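Local coordinates for protein BB0689 (Borrelia burgdorferi, PDB 4D53) that is an outer surface lipoprotein of the CAP superfamily whose precise biochemical role remains unclear, at residues E39-E44 with H69-S74; T62-R67 with T78-A83. One frame throughout, in Å; residues are numbered along the deposited sequence.

Interaction 1: E39-E44 with H69-S74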
ATOM      1  N   GLU A  39       8.065  -1.054   1.426  1.00 20.31           N
ATOM      2  CA  GLU A  39       8.001   0.321   0.960  1.00 21.80           C
ATOM      3  C   GLU A  39       8.612   0.482  -0.459  1.00 27.15           C
ATOM      4  O   GLU A  39       8.081   1.211  -1.294  1.00 21.24           O
ATOM      5  CB  GLU A  39       8.694   1.295   1.910  1.00 25.74           C
ATOM      6  CG  GLU A  39       7.848   1.617   3.143  1.00 26.12           C
ATOM      7  CD  GLU A  39       8.343   2.802   3.908  1.00 27.42           C
ATOM      8  OE1 GLU A  39       9.567   2.943   3.969  1.00 27.88           O
ATOM      9  OE2 GLU A  39       7.578   3.562   4.521  1.00 23.61           O
ATOM     10  N   LYS A  40       9.705  -0.239  -0.707  1.00 26.28           N
ATOM     11  CA  LYS A  40      10.391  -0.150  -2.020  1.00 28.66           C
ATOM     12  C   LYS A  40       9.512  -0.788  -3.118  1.00 22.45           C
ATOM     13  O   LYS A  40       9.338  -0.195  -4.178  1.00 23.55           O
ATOM     14  CB  LYS A  40      11.746  -0.857  -1.972  1.00 31.44           C
ATOM     15  CG  LYS A  40      12.563  -0.772  -3.274  1.00 34.79           C
ATOM     16  CD  LYS A  40      13.593  -1.871  -3.510  1.00 46.01           C
ATOM     17  CE  LYS A  40      14.512  -2.076  -2.323  1.00 51.94           C
ATOM     18  NZ  LYS A  40      15.273  -3.363  -2.489  1.00 63.58           N
ATOM     19  N   VAL A  41       8.935  -1.935  -2.845  1.00 22.17           N
ATOM     20  CA  VAL A  41       8.060  -2.629  -3.813  1.00 23.34           C
ATOM     21  C   VAL A  41       6.826  -1.749  -4.114  1.00 22.63           C
ATOM     22  O   VAL A  41       6.447  -1.633  -5.268  1.00 21.89           O
ATOM     23  CB  VAL A  41       7.669  -4.027  -3.301  1.00 27.10           C
ATOM     24  CG1 VAL A  41       6.714  -4.751  -4.232  1.00 29.69           C
ATOM     25  CG2 VAL A  41       8.937  -4.898  -3.123  1.00 31.30           C
ATOM     26  N   ALA A  42       6.217  -1.159  -3.079  1.00 21.25           N
ATOM     27  CA  ALA A  42       5.026  -0.316  -3.254  1.00 20.82           C
ATOM     28  C   ALA A  42       5.340   0.892  -4.091  1.00 20.68           C
ATOM     29  O   ALA A  42       4.537   1.275  -4.945  1.00 19.60           O
ATOM     30  CB  ALA A  42       4.456   0.090  -1.891  1.00 19.42           C
ATOM     31  N   LYS A  43       6.491   1.549  -3.873  1.00 18.68           N
ATOM     32  CA  LYS A  43       6.866   2.672  -4.647  1.00 19.88           C
ATOM     33  C   LYS A  43       7.105   2.356  -6.134  1.00 19.99           C
ATOM     34  O   LYS A  43       6.600   3.052  -7.010  1.00 21.56           O
ATOM     35  CB  LYS A  43       8.114   3.392  -4.057  1.00 21.19           C
ATOM     36  CG  LYS A  43       8.539   4.626  -4.840  1.00 23.40           C
ATOM     37  CD  LYS A  43       9.786   5.308  -4.197  1.00 26.87           C
ATOM     38  CE  LYS A  43      10.123   6.631  -4.860  1.00 28.55           C
ATOM     39  NZ  LYS A  43      11.297   7.253  -4.213  1.00 33.23           N
ATOM     40  N   GLU A  44       7.780   1.254  -6.379  1.00 20.12           N
ATOM     41  CA  GLU A  44       8.093   0.859  -7.770  1.00 21.79           C
ATOM     42  C   GLU A  44       6.820   0.566  -8.533  1.00 20.50           C
ATOM     43  O   GLU A  44       6.632   0.977  -9.697  1.00 19.75           O
ATOM     44  CB  GLU A  44       8.967  -0.383  -7.774  1.00 24.52           C
ATOM     45  CG  GLU A  44      10.385  -0.041  -7.306  1.00 33.46           C
ATOM     46  CD  GLU A  44      11.438  -1.157  -7.542  1.00 38.79           C
ATOM     47  OE1 GLU A  44      11.125  -2.231  -8.187  1.00 38.63           O
ATOM     48  OE2 GLU A  44      12.576  -0.882  -7.046  1.00 49.01           O
ATOM     49  N   HIS A  69       8.605 -10.877  -4.009  1.00 34.77           N
ATOM     50  CA  HIS A  69       9.664 -11.916  -4.131  1.00 41.02           C
ATOM     51  C   HIS A  69      10.804 -11.531  -5.031  1.00 43.07           C
ATOM     52  O   HIS A  69      11.860 -12.123  -4.968  1.00 41.11           O
ATOM     53  CB  HIS A  69       9.130 -13.230  -4.587  1.00 41.08           C
ATOM     54  CG  HIS A  69       8.466 -13.989  -3.515  1.00 44.23           C
ATOM     55  ND1 HIS A  69       7.767 -15.150  -3.751  1.00 47.77           N
ATOM     56  CD2 HIS A  69       8.336 -13.725  -2.196  1.00 45.07           C
ATOM     57  CE1 HIS A  69       7.261 -15.589  -2.614  1.00 48.59           C
ATOM     58  NE2 HIS A  69       7.584 -14.735  -1.659  1.00 45.32           N
ATOM     59  N   LYS A  70      10.641 -10.504  -5.829  1.00 41.69           N
ATOM     60  CA  LYS A  70      11.769 -10.001  -6.590  1.00 44.55           C
ATOM     61  C   LYS A  70      12.873  -9.449  -5.709  1.00 47.36           C
ATOM     62  O   LYS A  70      14.024  -9.458  -6.097  1.00 41.62           O
ATOM     63  CB  LYS A  70      11.294  -8.926  -7.574  1.00 47.94           C
ATOM     64  CG  LYS A  70      12.345  -7.944  -8.037  1.00 50.23           C
ATOM     65  CD  LYS A  70      11.827  -7.100  -9.205  1.00 58.72           C
ATOM     66  CE  LYS A  70      12.886  -6.150  -9.755  1.00 61.42           C
ATOM     67  NZ  LYS A  70      12.259  -5.237 -10.758  1.00 65.62           N
ATOM     68  N   TYR A  71      12.523  -8.934  -4.536  1.00 39.62           N
ATOM     69  CA  TYR A  71      13.492  -8.450  -3.608  1.00 39.61           C
ATOM     70  C   TYR A  71      13.648  -9.309  -2.404  1.00 41.59           C
ATOM     71  O   TYR A  71      14.699  -9.214  -1.769  1.00 43.19           O
ATOM     72  CB  TYR A  71      13.117  -7.083  -3.141  1.00 41.17           C
ATOM     73  CG  TYR A  71      13.177  -6.121  -4.252  1.00 42.72           C
ATOM     74  CD1 TYR A  71      14.407  -5.797  -4.833  1.00 46.14           C
ATOM     75  CD2 TYR A  71      12.022  -5.563  -4.787  1.00 39.72           C
ATOM     76  CE1 TYR A  71      14.486  -4.921  -5.887  1.00 46.99           C
ATOM     77  CE2 TYR A  71      12.094  -4.648  -5.827  1.00 43.82           C
ATOM     78  CZ  TYR A  71      13.332  -4.335  -6.375  1.00 50.77           C
ATOM     79  OH  TYR A  71      13.448  -3.484  -7.446  1.00 46.94           O
ATOM     80  N   ASP A  72      12.639 -10.104  -2.036  1.00 36.94           N
ATOM     81  CA  ASP A  72      12.744 -10.848  -0.791  1.00 35.37           C
ATOM     82  C   ASP A  72      11.805 -11.991  -0.747  1.00 39.93           C
ATOM     83  O   ASP A  72      10.604 -11.868  -0.560  1.00 36.28           O
ATOM     84  CB  ASP A  72      12.590  -9.903   0.421  1.00 37.67           C
ATOM     85  CG  ASP A  72      12.840 -10.603   1.753  1.00 39.77           C
ATOM     86  OD1 ASP A  72      12.814 -11.862   1.809  1.00 41.69           O
ATOM     87  OD2 ASP A  72      12.958  -9.885   2.763  1.00 39.69           O
ATOM     88  N   GLN A  73      12.374 -13.175  -0.879  1.00 40.46           N
ATOM     89  CA  GLN A  73      11.593 -14.360  -1.129  1.00 41.99           C
ATOM     90  C   GLN A  73      11.075 -14.926   0.166  1.00 42.19           C
ATOM     91  O   GLN A  73      10.237 -15.798   0.145  1.00 45.61           O
ATOM     92  CB  GLN A  73      12.478 -15.376  -1.831  1.00 52.85           C
ATOM     93  CG  GLN A  73      11.966 -15.853  -3.158  1.00 58.98           C
ATOM     94  CD  GLN A  73      13.034 -16.681  -3.810  1.00 66.95           C
ATOM     95  OE1 GLN A  73      13.959 -16.143  -4.404  1.00 62.78           O
ATOM     96  NE2 GLN A  73      12.957 -17.998  -3.639  1.00 67.19           N
ATOM     97  N   SER A  74      11.534 -14.384   1.294  1.00 43.06           N
ATOM     98  CA  SER A  74      11.111 -14.897   2.597  1.00 45.93           C
ATOM     99  C   SER A  74       9.653 -14.582   2.985  1.00 47.47           C
ATOM    100  O   SER A  74       9.084 -15.255   3.840  1.00 44.57           O
ATOM    101  CB  SER A  74      12.067 -14.453   3.706  1.00 46.78           C
ATOM    102  OG  SER A  74      12.133 -13.039   3.838  1.00 51.22           O
TER

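Interaction 2: T62-R67 with T78-A83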
ATOM      1  N   THR A  62       2.409  -9.804 -13.409  1.00 28.20           N
ATOM      2  CA  THR A  62       2.900 -10.009 -12.074  1.00 28.42           C
ATOM      3  C   THR A  62       1.762  -9.983 -11.063  1.00 32.24           C
ATOM      4  O   THR A  62       0.649  -9.555 -11.344  1.00 33.03           O
ATOM      5  CB  THR A  62       3.940  -8.939 -11.664  1.00 29.66           C
ATOM      6  OG1 THR A  62       3.343  -7.622 -11.559  1.00 26.59           O
ATOM      7  CG2 THR A  62       5.063  -8.901 -12.722  1.00 34.16           C
ATOM      8  N   THR A  63       2.032 -10.551  -9.919  1.00 31.08           N
ATOM      9  CA  THR A  63       1.136 -10.537  -8.792  1.00 31.92           C
ATOM     10  C   THR A  63       1.835  -9.818  -7.599  1.00 27.67           C
ATOM     11  O   THR A  63       3.049  -9.660  -7.580  1.00 30.45           O
ATOM     12  CB  THR A  63       0.839 -11.979  -8.410  1.00 34.92           C
ATOM     13  OG1 THR A  63      -0.115 -11.988  -7.386  1.00 50.32           O
ATOM     14  CG2 THR A  63       2.018 -12.594  -7.833  1.00 31.29           C
ATOM     15  N   PRO A  64       1.072  -9.378  -6.580  1.00 28.01           N
ATOM     16  CA  PRO A  64       1.744  -8.751  -5.418  1.00 29.76           C
ATOM     17  C   PRO A  64       2.828  -9.604  -4.808  1.00 28.19           C
ATOM     18  O   PRO A  64       3.935  -9.090  -4.547  1.00 26.55           O
ATOM     19  CB  PRO A  64       0.600  -8.567  -4.427  1.00 31.54           C
ATOM     20  CG  PRO A  64      -0.594  -8.418  -5.297  1.00 31.99           C
ATOM     21  CD  PRO A  64      -0.385  -9.334  -6.447  1.00 30.26           C
ATOM     22  N   MET A  65       2.543 -10.887  -4.565  1.00 28.22           N
ATOM     23  CA  MET A  65       3.617 -11.798  -3.993  1.00 32.84           C
ATOM     24  C   MET A  65       4.876 -11.856  -4.845  1.00 31.37           C
ATOM     25  O   MET A  65       5.995 -11.749  -4.353  1.00 35.46           O
ATOM     26  CB  MET A  65       3.102 -13.232  -3.762  1.00 40.26           C
ATOM     27  CG  MET A  65       4.102 -14.121  -3.003  1.00 50.71           C
ATOM     28  SD  MET A  65       3.634 -14.372  -1.272  1.00 70.04           S
ATOM     29  CE  MET A  65       2.086 -15.265  -1.448  1.00 64.09           C
ATOM     30  N   GLN A  66       4.680 -11.979  -6.161  1.00 31.58           N
ATOM     31  CA  GLN A  66       5.774 -12.044  -7.100  1.00 33.01           C
ATOM     32  C   GLN A  66       6.556 -10.760  -7.109  1.00 29.75           C
ATOM     33  O   GLN A  66       7.766 -10.763  -7.190  1.00 29.83           O
ATOM     34  CB  GLN A  66       5.117 -12.322  -8.440  1.00 40.72           C
ATOM     35  CG  GLN A  66       5.894 -12.556  -9.683  1.00 51.45           C
ATOM     36  CD  GLN A  66       4.962 -13.102 -10.799  1.00 63.96           C
ATOM     37  OE1 GLN A  66       3.874 -13.688 -10.537  1.00 54.94           O
ATOM     38  NE2 GLN A  66       5.393 -12.908 -12.053  1.00 68.45           N
ATOM     39  N   ARG A  67       5.874  -9.606  -7.006  1.00 26.72           N
ATOM     40  CA  ARG A  67       6.566  -8.352  -6.985  1.00 27.39           C
ATOM     41  C   ARG A  67       7.426  -8.234  -5.715  1.00 26.70           C
ATOM     42  O   ARG A  67       8.495  -7.673  -5.752  1.00 28.93           O
ATOM     43  CB  ARG A  67       5.585  -7.162  -7.058  1.00 27.50           C
ATOM     44  CG  ARG A  67       5.046  -7.029  -8.457  1.00 26.04           C
ATOM     45  CD  ARG A  67       4.257  -5.779  -8.728  1.00 24.88           C
ATOM     46  NE  ARG A  67       3.051  -5.707  -7.942  1.00 23.01           N
ATOM     47  CZ  ARG A  67       1.869  -6.244  -8.296  1.00 23.80           C
ATOM     48  NH1 ARG A  67       1.702  -6.935  -9.406  1.00 25.39           N
ATOM     49  NH2 ARG A  67       0.820  -6.123  -7.511  1.00 22.82           N
ATOM     50  N   THR A  78       1.084 -12.343   1.777  1.00 38.00           N
ATOM     51  CA  THR A  78       1.015 -10.914   1.464  1.00 38.81           C
ATOM     52  C   THR A  78      -0.378 -10.415   1.043  1.00 37.30           C
ATOM     53  O   THR A  78      -1.203 -11.221   0.551  1.00 35.98           O
ATOM     54  CB  THR A  78       2.003 -10.597   0.369  1.00 43.42           C
ATOM     55  OG1 THR A  78       2.131  -9.167   0.292  1.00 58.80           O
ATOM     56  CG2 THR A  78       1.514 -11.172  -0.969  1.00 41.99           C
ATOM     57  N   ARG A  79      -0.657  -9.112   1.266  1.00 30.17           N
ATOM     58  CA  ARG A  79      -1.879  -8.460   0.715  1.00 28.75           C
ATOM     59  C   ARG A  79      -1.516  -7.103   0.153  1.00 25.34           C
ATOM     60  O   ARG A  79      -0.561  -6.472   0.654  1.00 22.24           O
ATOM     61  CB  ARG A  79      -2.895  -8.176   1.757  1.00 31.48           C
ATOM     62  CG  ARG A  79      -3.397  -9.465   2.385  1.00 40.65           C
ATOM     63  CD  ARG A  79      -3.794  -9.174   3.772  1.00 39.60           C
ATOM     64  NE  ARG A  79      -4.202 -10.393   4.478  1.00 47.36           N
ATOM     65  CZ  ARG A  79      -5.339 -11.009   4.244  1.00 42.35           C
ATOM     66  NH1 ARG A  79      -6.156 -10.548   3.305  1.00 39.47           N
ATOM     67  NH2 ARG A  79      -5.698 -12.043   4.987  1.00 41.49           N
ATOM     68  N   GLU A  80      -2.348  -6.632  -0.776  1.00 21.21           N
ATOM     69  CA  GLU A  80      -2.107  -5.342  -1.456  1.00 20.65           C
ATOM     70  C   GLU A  80      -3.407  -4.598  -1.551  1.00 20.36           C
ATOM     71  O   GLU A  80      -4.440  -5.199  -1.971  1.00 20.97           O
ATOM     72  CB  GLU A  80      -1.567  -5.596  -2.847  1.00 20.90           C
ATOM     73  CG  GLU A  80      -1.435  -4.301  -3.665  1.00 21.40           C
ATOM     74  CD  GLU A  80      -0.794  -4.571  -5.028  1.00 24.93           C
ATOM     75  OE1 GLU A  80      -1.537  -4.936  -5.990  1.00 23.89           O
ATOM     76  OE2 GLU A  80       0.452  -4.393  -5.121  1.00 24.77           O
ATOM     77  N   ILE A  81      -3.413  -3.310  -1.195  1.00 18.33           N
ATOM     78  CA  ILE A  81      -4.532  -2.441  -1.459  1.00 17.25           C
ATOM     79  C   ILE A  81      -4.076  -1.223  -2.278  1.00 19.77           C
ATOM     80  O   ILE A  81      -2.994  -0.684  -1.995  1.00 20.29           O
ATOM     81  CB  ILE A  81      -5.284  -1.994  -0.171  1.00 19.21           C
ATOM     82  CG1 ILE A  81      -4.364  -1.320   0.811  1.00 18.04           C
ATOM     83  CG2 ILE A  81      -5.917  -3.244   0.584  1.00 20.51           C
ATOM     84  CD1 ILE A  81      -4.941  -0.764   2.124  1.00 19.47           C
ATOM     85  N   LEU A  82      -4.950  -0.772  -3.191  1.00 16.90           N
ATOM     86  CA  LEU A  82      -4.725   0.356  -4.020  1.00 17.76           C
ATOM     87  C   LEU A  82      -5.768   1.366  -3.856  1.00 18.76           C
ATOM     88  O   LEU A  82      -6.923   1.028  -3.527  1.00 17.34           O
ATOM     89  CB  LEU A  82      -4.675  -0.132  -5.493  1.00 17.60           C
ATOM     90  CG  LEU A  82      -3.819  -1.353  -5.782  1.00 19.68           C
ATOM     91  CD1 LEU A  82      -4.017  -1.854  -7.188  1.00 20.64           C
ATOM     92  CD2 LEU A  82      -2.317  -1.011  -5.604  1.00 19.62           C
ATOM     93  N   ALA A  83      -5.473   2.611  -4.194  1.00 15.64           N
ATOM     94  CA  ALA A  83      -6.423   3.685  -4.308  1.00 16.84           C
ATOM     95  C   ALA A  83      -5.939   4.721  -5.304  1.00 20.07           C
ATOM     96  O   ALA A  83      -4.744   4.909  -5.450  1.00 17.20           O
ATOM     97  CB  ALA A  83      -6.735   4.365  -2.993  1.00 17.91           C
TER
HETATM   98  O   HOH W   1       3.076  -4.387  -5.374  1.00 26.81           O

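Interaction 1: E39-E44 with H69-S74
Tyr-71, in the loop that follows helix 64-69, lays its ring against helix 36-52 and is met by Lys-40, Val-41 and Glu-44, spaced over about one turn of that helix. The aromatic contacts come from Lys-40. Its chain crosses the ring at about a right angle, and the bend at chi3 (-51°) brings two parts of it over the same face: CD makes a CH-pi contact 3.8 Å from the centroid of the Tyr-71 ring, and NZ a cation-pi contact 4.0 Å from that centroid, 29° off the ring normal. On the opposite face lies CG of the neighbouring Lys-70, so the ring is sandwiched between two lysine chains. The apolar touch is at the edge, where Val-41 CG2 reaches Tyr-71 CD2 at 3.6 Å; Val-41 packs also on Leu-130 of the sheet. The polar contact closes the far end: Tyr-71 OH donates to the syn lone pair of Glu-44 OE1 at 2.7 Å, with the carboxylate turned 78° from the ring plane. Lys-70 NZ lies 4.1 Å from Glu-44 OE1, too far for a salt bridge though the charges are opposite. This surface contact packs the loop between helix 64-69 and strand 75-84 on helix 36-52 of the CAP domain. Lys-40 and Lys-70 on the two faces hinder the ring from turning, the hydroxyl bond fixes its outer end, and the Lys-70 ammonium probably favours the charged form of Glu-44.

Interaction 2: T62-R67 with T78-A83
Arg-67 of helix 64-69 and Glu-80 of strand 75-84 form the charged half of this contact. Arg-67 NH2 donates to Glu-80 OE2 at 3.0 Å (160° at the hydrogen) in a salt bridge, the oxygen being met on its syn side but tilted out of the carboxylate plane. Guanidinium and carboxylate lie nearly coplanar, 15° apart, although their side chains cross at about a right angle. A water adds a second link: it accepts from Arg-67 NE at 2.9 Å and donates to Glu-80 OE2 at 2.6 Å. Arg-67 NH1 gives a bond to Thr-62 OG1 at 2.8 Å, 1° out of the guanidinium plane. His-57 bridges the pair from outside, its carbonyl taking a bond from Arg-67 NH2 and its ND1 meeting Glu-80 OE1; Tyr-45 makes a cation-pi contact with Arg-67. The helix's first turn adds van der Waals packing, Pro-64 CG resting 3.7 Å from Glu-80 OE1. Apolar contacts are Pro-64 on Glu-80 CB and Thr-78 CG2, set between its backbone N and carbonyl carbon, on Met-65, 3.8 Å from CB; Thr-78 OG1 bonds to the carbonyl of Phe-131 on the next strand. The pairing of Glu-80 with His-57 is consistent with the His/Glu cluster of the CAP cavity, Arg-67 being a second-shell residue that positions Glu-80. Salt bridge, water and His-57 together fix the orientation of the Glu-80 carboxylate.

In the fold
Both interactions are surface contacts, but interaction 2 lies nearer the middle of the chain, its centre about 8 Å from the chain centre against 12 Å for interaction 1. They tie successive pieces of one connection: interaction 2 sets helix 64-69 against strand 75-84, at one edge of the sheet, and interaction 1 sets the loop between them against helix 36-52. Their centres are 10 Å apart, and they meet where Val-41 CG1 packs on Arg-67 O at 3.7 Å. Their segments alternate along the chain, and both lie within the CAP domain. Interaction 1 relies on an aromatic ring flanked by lysines, interaction 2 on an ion pair backed by a water and by packing of Pro-64, Met-65 and Thr-78.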